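Local coordinates for probable porin (Pseudomonas aeruginosa, PDB 4FT6), which probably forms a channel of the OprD porin family in the outer membrane, letting small solutes diffuse across it, at residues D169-G174 / Y281-S286; K37-A42 / P76-S81; N291-R296 / A344-V349. All blocks are in the same frame, centred on the assembly; numbering follows the deposited sequence.

Interaction 1: residues D169-G174 / Y281-S286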
loop_
_atom_site.group_PDB
_atom_site.type_symbol
_atom_site.label_atom_id
_atom_site.label_comp_id
_atom_site.label_asym_id
_atom_site.label_seq_id
_atom_site.Cartn_x
_atom_site.Cartn_y
_atom_site.Cartn_z
ATOM N N ASP A 169 -3.497 -18.886 -0.918
ATOM C CA ASP A 169 -4.199 -18.517 -2.147
ATOM C C ASP A 169 -4.867 -17.144 -1.996
ATOM O O ASP A 169 -5.135 -16.714 -0.881
ATOM C CB ASP A 169 -5.243 -19.570 -2.515
ATOM C CG ASP A 169 -4.626 -20.918 -2.829
ATOM O OD1 ASP A 169 -3.393 -20.985 -3.035
ATOM O OD2 ASP A 169 -5.380 -21.912 -2.882
ATOM N N LEU A 170 -5.119 -16.462 -3.117
ATOM C CA LEU A 170 -5.691 -15.116 -3.094
ATOM C C LEU A 170 -7.192 -15.126 -2.779
ATOM O O LEU A 170 -7.879 -16.130 -3.010
ATOM C CB LEU A 170 -5.472 -14.412 -4.428
ATOM C CG LEU A 170 -4.076 -13.983 -4.884
ATOM C CD1 LEU A 170 -3.047 -14.178 -3.793
ATOM C CD2 LEU A 170 -3.679 -14.725 -6.160
ATOM N N SER A 171 -7.686 -14.017 -2.232
ATOM C CA SER A 171 -9.103 -13.854 -1.872
ATOM C C SER A 171 -9.373 -12.352 -1.807
ATOM O O SER A 171 -8.442 -11.554 -1.988
ATOM C CB SER A 171 -9.400 -14.516 -0.522
ATOM O OG SER A 171 -8.834 -13.774 0.538
ATOM N N VAL A 172 -10.613 -11.935 -1.565
ATOM C CA VAL A 172 -10.847 -10.495 -1.609
ATOM C C VAL A 172 -11.035 -9.915 -0.233
ATOM O O VAL A 172 -11.660 -10.547 0.623
ATOM C CB VAL A 172 -11.963 -10.077 -2.607
ATOM C CG1 VAL A 172 -12.558 -11.306 -3.276
ATOM C CG2 VAL A 172 -13.021 -9.200 -1.942
ATOM N N ASP A 173 -10.475 -8.719 -0.033
ATOM C CA ASP A 173 -10.435 -8.088 1.280
ATOM C C ASP A 173 -11.817 -7.953 1.881
ATOM O O ASP A 173 -12.753 -7.537 1.201
ATOM C CB ASP A 173 -9.776 -6.717 1.212
ATOM C CG ASP A 173 -9.411 -6.200 2.583
ATOM O OD1 ASP A 173 -10.269 -5.567 3.224
ATOM O OD2 ASP A 173 -8.272 -6.454 3.041
ATOM N N GLY A 174 -11.948 -8.343 3.146
ATOM C CA GLY A 174 -13.207 -8.211 3.855
ATOM C C GLY A 174 -14.203 -9.320 3.603
ATOM O O GLY A 174 -15.186 -9.424 4.328
ATOM N N TYR A 281 -11.065 -5.493 -3.606
ATOM C CA TYR A 281 -9.623 -5.577 -3.829
ATOM C C TYR A 281 -9.044 -6.826 -3.185
ATOM O O TYR A 281 -9.755 -7.592 -2.508
ATOM C CB TYR A 281 -8.906 -4.302 -3.345
ATOM C CG TYR A 281 -9.223 -3.865 -1.920
ATOM C CD1 TYR A 281 -10.433 -3.257 -1.592
ATOM C CD2 TYR A 281 -8.286 -4.010 -0.911
ATOM C CE1 TYR A 281 -10.702 -2.836 -0.273
ATOM C CE2 TYR A 281 -8.542 -3.599 0.393
ATOM C CZ TYR A 281 -9.741 -3.016 0.711
ATOM O OH TYR A 281 -9.959 -2.613 2.009
ATOM N N ILE A 282 -7.754 -7.047 -3.377
ATOM C CA ILE A 282 -7.197 -8.294 -2.878
ATOM C C ILE A 282 -6.883 -8.218 -1.380
ATOM O O ILE A 282 -6.464 -7.171 -0.863
ATOM C CB ILE A 282 -6.060 -8.791 -3.791
ATOM C CG1 ILE A 282 -6.707 -9.404 -5.028
ATOM C CG2 ILE A 282 -5.193 -9.830 -3.112
ATOM C CD1 ILE A 282 -5.806 -9.436 -6.153
ATOM N N ALA A 283 -7.167 -9.306 -0.673
ATOM C CA ALA A 283 -7.051 -9.334 0.790
ATOM C C ALA A 283 -5.712 -8.770 1.274
ATOM O O ALA A 283 -4.652 -9.233 0.845
ATOM C CB ALA A 283 -7.237 -10.759 1.314
ATOM N N GLY A 284 -5.762 -7.773 2.157
ATOM C CA GLY A 284 -4.565 -7.280 2.824
ATOM C C GLY A 284 -3.823 -6.237 2.014
ATOM O O GLY A 284 -2.835 -5.648 2.462
ATOM N N THR A 285 -4.307 -5.995 0.809
ATOM C CA THR A 285 -3.607 -5.130 -0.125
ATOM C C THR A 285 -3.976 -3.672 0.141
ATOM O O THR A 285 -4.967 -3.389 0.828
ATOM C CB THR A 285 -3.981 -5.528 -1.566
ATOM O OG1 THR A 285 -2.890 -5.274 -2.453
ATOM C CG2 THR A 285 -5.230 -4.802 -2.028
ATOM N N SER A 286 -3.186 -2.745 -0.392
ATOM C CA SER A 286 -3.518 -1.325 -0.293
ATOM C C SER A 286 -4.234 -0.900 -1.578
ATOM O O SER A 286 -4.388 -1.710 -2.489
ATOM C CB SER A 286 -2.245 -0.499 -0.101
ATOM O OG SER A 286 -2.282 0.218 1.116
#

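Interaction 2: residues K37-A42 / P76-S81. With C8E ((hydroxyethyloxy)tri(ethyloxy)octane), chain C.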
loop_
_atom_site.group_PDB
_atom_site.type_symbol
_atom_site.label_atom_id
_atom_site.label_comp_id
_atom_site.label_asym_id
_atom_site.label_seq_id
_atom_site.Cartn_x
_atom_site.Cartn_y
_atom_site.Cartn_z
ATOM N N LYS A 37 -7.449 -2.787 23.344
ATOM C CA LYS A 37 -6.228 -2.202 22.817
ATOM C C LYS A 37 -5.428 -3.192 21.980
ATOM O O LYS A 37 -5.394 -4.382 22.285
ATOM C CB LYS A 37 -5.374 -1.740 24.001
ATOM C CG LYS A 37 -4.148 -0.953 23.643
ATOM C CD LYS A 37 -3.139 -0.988 24.783
ATOM C CE LYS A 37 -3.689 -0.469 26.093
ATOM N NZ LYS A 37 -2.595 -0.404 27.108
ATOM N N GLN A 38 -4.809 -2.699 20.911
ATOM C CA GLN A 38 -3.728 -3.422 20.257
ATOM C C GLN A 38 -2.465 -2.618 20.507
ATOM O O GLN A 38 -2.292 -1.536 19.937
ATOM C CB GLN A 38 -3.953 -3.548 18.748
ATOM C CG GLN A 38 -5.156 -4.372 18.335
ATOM C CD GLN A 38 -5.562 -4.146 16.877
ATOM O OE1 GLN A 38 -4.884 -3.439 16.120
ATOM N NE2 GLN A 38 -6.686 -4.737 16.484
ATOM N N GLU A 39 -1.584 -3.128 21.365
ATOM C CA GLU A 39 -0.334 -2.426 21.641
ATOM C C GLU A 39 0.850 -3.359 21.577
ATOM O O GLU A 39 1.062 -4.148 22.498
ATOM C CB GLU A 39 -0.362 -1.772 23.019
ATOM C CG GLU A 39 0.916 -1.041 23.369
ATOM C CD GLU A 39 0.903 -0.522 24.786
ATOM O OE1 GLU A 39 0.256 -1.163 25.644
ATOM O OE2 GLU A 39 1.534 0.525 25.042
ATOM N N GLU A 40 1.629 -3.261 20.504
ATOM C CA GLU A 40 2.809 -4.114 20.346
ATOM C C GLU A 40 4.045 -3.335 19.910
ATOM O O GLU A 40 3.952 -2.201 19.432
ATOM C CB GLU A 40 2.524 -5.273 19.380
ATOM C CG GLU A 40 1.571 -6.318 19.939
ATOM C CD GLU A 40 1.254 -7.420 18.948
ATOM O OE1 GLU A 40 1.348 -8.613 19.332
ATOM O OE2 GLU A 40 0.905 -7.094 17.788
ATOM N N TRP A 41 5.203 -3.954 20.094
ATOM C CA TRP A 41 6.467 -3.350 19.710
ATOM C C TRP A 41 7.388 -4.413 19.097
ATOM O O TRP A 41 7.610 -5.465 19.699
ATOM C CB TRP A 41 7.120 -2.745 20.935
ATOM C CG TRP A 41 8.395 -2.060 20.646
ATOM C CD1 TRP A 41 8.742 -1.429 19.490
ATOM C CD2 TRP A 41 9.510 -1.924 21.537
ATOM N NE1 TRP A 41 10.007 -0.902 19.607
ATOM C CE2 TRP A 41 10.501 -1.194 20.854
ATOM C CE3 TRP A 41 9.764 -2.346 22.847
ATOM C CZ2 TRP A 41 11.732 -0.881 21.436
ATOM C CZ3 TRP A 41 10.983 -2.037 23.426
ATOM C CH2 TRP A 41 11.954 -1.311 22.723
ATOM N N ALA A 42 7.928 -4.134 17.913
ATOM C CA ALA A 42 8.641 -5.146 17.140
ATOM C C ALA A 42 9.764 -4.542 16.318
ATOM O O ALA A 42 9.740 -3.355 15.980
ATOM C CB ALA A 42 7.675 -5.892 16.221
ATOM N N PRO A 76 -0.902 -11.147 25.389
ATOM C CA PRO A 76 -1.996 -11.715 24.581
ATOM C C PRO A 76 -3.266 -10.851 24.575
ATOM O O PRO A 76 -3.971 -10.818 23.562
ATOM C CB PRO A 76 -2.259 -13.080 25.243
ATOM C CG PRO A 76 -0.945 -13.426 25.928
ATOM C CD PRO A 76 -0.432 -12.089 26.427
ATOM N N ASP A 77 -3.533 -10.140 25.671
ATOM C CA ASP A 77 -4.718 -9.281 25.760
ATOM C C ASP A 77 -4.699 -8.110 24.770
ATOM O O ASP A 77 -5.700 -7.411 24.600
ATOM C CB ASP A 77 -4.908 -8.752 27.186
ATOM C CG ASP A 77 -3.695 -7.984 27.692
ATOM O OD1 ASP A 77 -2.574 -8.523 27.610
ATOM O OD2 ASP A 77 -3.857 -6.842 28.174
ATOM N N ARG A 78 -3.577 -7.910 24.091
ATOM C CA ARG A 78 -3.438 -6.743 23.237
ATOM C C ARG A 78 -2.614 -6.989 21.981
ATOM O O ARG A 78 -1.855 -6.110 21.589
ATOM C CB ARG A 78 -2.811 -5.598 24.047
ATOM C CG ARG A 78 -1.507 -5.963 24.732
ATOM C CD ARG A 78 -0.946 -4.832 25.574
ATOM N NE ARG A 78 0.149 -5.325 26.418
ATOM C CZ ARG A 78 1.445 -5.174 26.153
ATOM N NH1 ARG A 78 1.832 -4.509 25.075
ATOM N NH2 ARG A 78 2.355 -5.681 26.976
ATOM N N ALA A 79 -2.797 -8.144 21.333
ATOM C CA ALA A 79 -1.817 -8.644 20.352
ATOM C C ALA A 79 -2.146 -8.619 18.835
ATOM O O ALA A 79 -1.278 -8.927 18.013
ATOM C CB ALA A 79 -1.323 -10.055 20.772
ATOM N N GLY A 80 -3.360 -8.273 18.437
ATOM C CA GLY A 80 -3.666 -8.347 17.014
ATOM C C GLY A 80 -3.207 -7.175 16.155
ATOM O O GLY A 80 -3.850 -6.850 15.162
ATOM N N SER A 81 -2.092 -6.548 16.513
ATOM C CA SER A 81 -1.727 -5.265 15.903
ATOM C C SER A 81 -1.336 -5.339 14.434
ATOM O O SER A 81 -1.360 -4.322 13.735
ATOM C CB SER A 81 -0.583 -4.615 16.673
ATOM O OG SER A 81 0.656 -5.138 16.239
HETATM C C3 C8E C . 6.359 -1.340 27.005
HETATM C C4 C8E C . 7.698 -1.016 26.355
HETATM C C5 C8E C . 7.505 -0.586 24.905
HETATM C C6 C8E C . 8.182 0.751 24.629
HETATM C C7 C8E C . 8.481 0.962 23.148
HETATM C C8 C8E C . 8.932 2.395 22.882
HETATM O O9 C8E C . 9.954 2.428 21.904
HETATM C C10 C8E C . 9.480 2.749 20.612
HETATM C C11 C8E C . 10.638 3.207 19.727
HETATM O O12 C8E C . 10.192 3.499 18.420
HETATM C C13 C8E C . 10.664 4.748 17.969
#

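Interaction 3: residues N291-R296 / A344-V349. With C8E ((hydroxyethyloxy)tri(ethyloxy)octane), chain E.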
loop_
_atom_site.group_PDB
_atom_site.type_symbol
_atom_site.label_atom_id
_atom_site.label_comp_id
_atom_site.label_asym_id
_atom_site.label_seq_id
_atom_site.Cartn_x
_atom_site.Cartn_y
_atom_site.Cartn_z
ATOM N N ASN A 291 -8.669 8.547 -0.130
ATOM C CA ASN A 291 -8.996 8.381 1.283
ATOM C C ASN A 291 -8.570 7.044 1.858
ATOM O O ASN A 291 -9.137 6.601 2.860
ATOM C CB ASN A 291 -10.495 8.547 1.527
ATOM C CG ASN A 291 -10.905 9.991 1.655
ATOM O OD1 ASN A 291 -10.073 10.868 1.913
ATOM N ND2 ASN A 291 -12.198 10.252 1.478
ATOM N N ASP A 292 -7.606 6.378 1.222
ATOM C CA ASP A 292 -7.052 5.171 1.823
ATOM C C ASP A 292 -5.994 5.654 2.799
ATOM O O ASP A 292 -4.828 5.821 2.445
ATOM C CB ASP A 292 -6.435 4.235 0.787
ATOM C CG ASP A 292 -6.064 2.884 1.373
ATOM O OD1 ASP A 292 -5.817 2.802 2.608
ATOM O OD2 ASP A 292 -6.017 1.902 0.596
ATOM N N ILE A 293 -6.416 5.923 4.027
ATOM C CA ILE A 293 -5.538 6.596 4.965
ATOM C C ILE A 293 -5.224 5.705 6.167
ATOM O O ILE A 293 -5.335 4.487 6.071
ATOM C CB ILE A 293 -6.085 8.000 5.354
ATOM C CG1 ILE A 293 -7.429 7.872 6.056
ATOM C CG2 ILE A 293 -6.221 8.880 4.117
ATOM C CD1 ILE A 293 -8.067 9.168 6.334
ATOM N N GLN A 294 -4.838 6.304 7.290
ATOM C CA GLN A 294 -4.146 5.559 8.341
ATOM C C GLN A 294 -4.888 4.331 8.889
ATOM O O GLN A 294 -4.306 3.258 8.960
ATOM C CB GLN A 294 -3.701 6.493 9.480
ATOM C CG GLN A 294 -2.662 5.869 10.412
ATOM C CD GLN A 294 -2.147 6.837 11.449
ATOM O OE1 GLN A 294 -2.117 8.050 11.221
ATOM N NE2 GLN A 294 -1.735 6.311 12.602
ATOM N N VAL A 295 -6.157 4.478 9.259
ATOM C CA VAL A 295 -6.885 3.372 9.889
ATOM C C VAL A 295 -8.074 2.867 9.069
ATOM O O VAL A 295 -8.479 1.710 9.188
ATOM C CB VAL A 295 -7.352 3.723 11.336
ATOM C CG1 VAL A 295 -6.745 5.056 11.799
ATOM C CG2 VAL A 295 -8.868 3.746 11.428
ATOM N N ARG A 296 -8.621 3.743 8.238
ATOM C CA ARG A 296 -9.804 3.432 7.447
ATOM C C ARG A 296 -9.621 3.953 6.007
ATOM O O ARG A 296 -8.857 4.909 5.773
ATOM C CB ARG A 296 -11.031 4.069 8.103
ATOM C CG ARG A 296 -12.349 3.668 7.496
ATOM C CD ARG A 296 -13.499 4.301 8.223
ATOM N NE ARG A 296 -14.626 4.499 7.316
ATOM C CZ ARG A 296 -15.426 3.523 6.908
ATOM N NH1 ARG A 296 -15.219 2.280 7.324
ATOM N NH2 ARG A 296 -16.428 3.784 6.082
ATOM N N ALA A 344 -18.603 8.814 9.149
ATOM C CA ALA A 344 -17.315 8.640 9.804
ATOM C C ALA A 344 -16.406 9.805 9.461
ATOM O O ALA A 344 -16.562 10.440 8.411
ATOM C CB ALA A 344 -16.669 7.329 9.387
ATOM N N TRP A 345 -15.471 10.101 10.355
ATOM C CA TRP A 345 -14.427 11.058 10.026
ATOM C C TRP A 345 -13.118 10.627 10.664
ATOM O O TRP A 345 -13.108 10.106 11.784
ATOM C CB TRP A 345 -14.810 12.497 10.432
ATOM C CG TRP A 345 -14.950 12.759 11.934
ATOM C CD1 TRP A 345 -16.114 12.887 12.633
ATOM C CD2 TRP A 345 -13.886 12.939 12.889
ATOM N NE1 TRP A 345 -15.845 13.129 13.962
ATOM C CE2 TRP A 345 -14.488 13.165 14.147
ATOM C CE3 TRP A 345 -12.488 12.925 12.804
ATOM C CZ2 TRP A 345 -13.738 13.379 15.314
ATOM C CZ3 TRP A 345 -11.742 13.122 13.960
ATOM C CH2 TRP A 345 -12.371 13.355 15.201
ATOM N N GLU A 346 -12.020 10.830 9.945
ATOM C CA GLU A 346 -10.703 10.474 10.447
ATOM C C GLU A 346 -9.789 11.675 10.302
ATOM O O GLU A 346 -9.851 12.404 9.303
ATOM C CB GLU A 346 -10.124 9.250 9.716
ATOM C CG GLU A 346 -8.701 8.873 10.139
ATOM C CD GLU A 346 -8.185 7.590 9.475
ATOM O OE1 GLU A 346 -9.009 6.727 9.077
ATOM O OE2 GLU A 346 -6.944 7.433 9.358
ATOM N N ARG A 347 -8.950 11.880 11.313
ATOM C CA ARG A 347 -8.007 12.994 11.349
ATOM C C ARG A 347 -6.638 12.383 11.595
ATOM O O ARG A 347 -6.408 11.800 12.658
ATOM C CB ARG A 347 -8.370 13.947 12.500
ATOM C CG ARG A 347 -7.409 15.105 12.687
ATOM C CD ARG A 347 -6.797 15.124 14.072
ATOM N NE ARG A 347 -5.879 14.004 14.247
ATOM C CZ ARG A 347 -5.135 13.787 15.325
ATOM N NH1 ARG A 347 -5.178 14.614 16.357
ATOM N NH2 ARG A 347 -4.344 12.729 15.358
ATOM N N ASP A 348 -5.746 12.490 10.611
ATOM C CA ASP A 348 -4.407 11.912 10.707
ATOM C C ASP A 348 -3.394 13.015 10.908
ATOM O O ASP A 348 -3.598 14.122 10.433
ATOM C CB ASP A 348 -4.037 11.173 9.416
ATOM C CG ASP A 348 -4.852 9.911 9.193
ATOM O OD1 ASP A 348 -5.589 9.496 10.113
ATOM O OD2 ASP A 348 -4.741 9.329 8.084
ATOM N N VAL A 349 -2.298 12.711 11.594
ATOM C CA VAL A 349 -1.185 13.648 11.732
ATOM C C VAL A 349 0.136 12.914 11.596
ATOM O O VAL A 349 0.378 11.919 12.281
ATOM C CB VAL A 349 -1.208 14.398 13.075
ATOM C CG1 VAL A 349 0.128 15.104 13.315
ATOM C CG2 VAL A 349 -2.344 15.397 13.097
HETATM C C1 C8E E . -5.582 14.866 21.642
HETATM C C2 C8E E . -4.776 15.497 20.513
HETATM C C3 C8E E . -3.906 14.456 19.801
HETATM C C4 C8E E . -2.426 14.648 20.118
HETATM C C5 C8E E . -1.601 15.022 18.883
HETATM C C6 C8E E . -2.354 15.958 17.943
HETATM C C7 C8E E . -1.456 16.588 16.876
HETATM C C8 C8E E . -0.176 17.215 17.423
HETATM O O9 C8E E . 0.726 17.477 16.365
HETATM C C10 C8E E . 0.903 18.848 16.071
HETATM C C11 C8E E . 1.946 19.035 14.965
HETATM O O12 C8E E . 1.411 18.663 13.709
HETATM C C13 C8E E . 1.324 19.732 12.787
#

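Interaction 1: residues D169-G174 / Y281-S286
Val172 and Ile282 make a single beta bridge, flanked by two backbone bonds: Ala283 N gives to Ser171 O at 2.9 Å and Asp173 N gives to Tyr281 O at 2.8 Å. Both are fairly straight, with N-H...O angles of 167° and 162°. Pairing stops at this one bridge, and 281-286 goes straight into a turn. Ile282 to Thr285 form a type II beta turn, closed by Thr285 N to Ile282 O at 3.0 Å, with Gly284 at its third position and a positive phi.

Asp173 carries most of the side-chain contact. Its CG stands anti to the backbone N (chi1 -166°), which lays the side chain alongside that of Tyr281, both pointing the same way. Asp173 CB sits over one face of the ring, offset toward the rim and 3.8 Å from the centroid, as a CH-pi contact. Beyond it the carboxylate is turned almost parallel to the ring. The Tyr281 hydroxyl is hydrogen-bonded to the side-chain amide of Asn297. Asp173 OD2 uses its anti lone pair, away from the other oxygen, to take the N-H of Gly284 at 3.0 Å. At the other end of the bridge Ser171 OG lies 3.5 Å from Ala283 CB, a plain packing contact. Ile282 points away from 169-174 and, with Leu170, packs on Phe183 and Leu159 of the barrel wall.

Three N-H donors, one of them meeting a carboxylate, therefore join two loops far apart in sequence, 169-174 and 281-286. The backbone N bond places Asp173, and the OD2 bond together with the ring face limits how its side chain can turn. The peptide N-H at OD2 would probably favour the ionised form of this acid.

Interaction 2: residues K37-A42 / P76-S81
The guanidinium of Arg78 meets the Glu39 backbone at its edge: NH1 lies 2.7 Å from Glu39 O, near the guanidinium plane, in a weak bond bent to 130°. The carboxylate of Glu39 stands at 70° to that group. Its OE1 is 3.7 Å from Arg78 NH1 and well out of the guanidinium plane, a long salt bridge of charges alone. Lys37 NZ approaches the same OE1 from above the carboxylate plane at 3.3 Å, the hydroxyl of Tyr23 is hydrogen-bonded to OE2, and Asp73 is a second partner of Arg78. Two residues further along the strand, one face of the Trp41 indole carries the alkyl chain of a detergent, whose C7 sits over the ring centre.

The loop backbone joins in through Glu39 N to Arg78 O at 3.0 Å. Glu40, with CG anti to its carbonyl carbon (chi1 -70°) and an extended chain, reaches Ser81. There OE2 accepts the hydroxyl OG through its anti lone pair, and Ser81 N adds a weak bond. Ser74 OG is hydrogen-bonded to OE1 of this buried acid.

With Trp41 on one face, carrying detergent where lipid would probably lie, and Glu40 on the other gripping an in-folded loop, this is the two-faced strand of a porin barrel.

Interaction 3: residues N291-R296 / A344-V349
Glu346 and Ile293 approach from opposite directions, the acid reaching out from strand 342-354 and the isoleucine coming from the loop, so that Ile293 CD1 lies 3.5 Å from Glu346 CD. With CG anti to the backbone N (chi1 176°) and the rest extended, Glu346 puts both oxygens against the loop N-H groups. OE2 accepts Val295 N at 3.1 Å on its syn side, somewhat out of the carboxylate plane; OE1 takes Arg296 N in a weak bond bent to 127°. Across Glu346 runs Val295, whose CG1 is 3.4 Å from OE2. This is a loop folded into a porin barrel and fastened to the inner wall: Ala344, Glu346 and Asp348 point toward it, whereas Trp345, Arg347 and Val349 point away. On that other face a detergent chain touches Arg347, with C6 3.5 Å from NH1, and Val349. Asp348 repeats the acid-to-backbone scheme two residues on, on the same face of the strand, its OD2 receiving Gln294 N at 3.1 Å, again from the syn side. The amide of Gln294 is turned 52° from this carboxylate and bonds instead to Glu382. Arg327 forms a salt bridge to the same Asp348 OD2, and Arg296 runs past Ala344 CB to its own partner, Glu303.

From the N terminus, interaction 2 comes first: it closes a short loop in which strands 37-50 and 58-71 are passed before 76-81 folds back on 37-42. Interaction 1 opens well after that and spans the strands from 183-192 to 264-274, joining the loop 170-182 to the loop 275-303. Interaction 3 starts a few residues later, on that same loop, and closes on strand 342-354. The three are therefore in series; none nests in or crosses another. Interactions 1 and 3 hold one loop at two places, and they touch, Ser286 C lying 4.0 Å from Asp292 OD2. Interaction 2 stays apart, its nearest atoms about 9 Å from interaction 3.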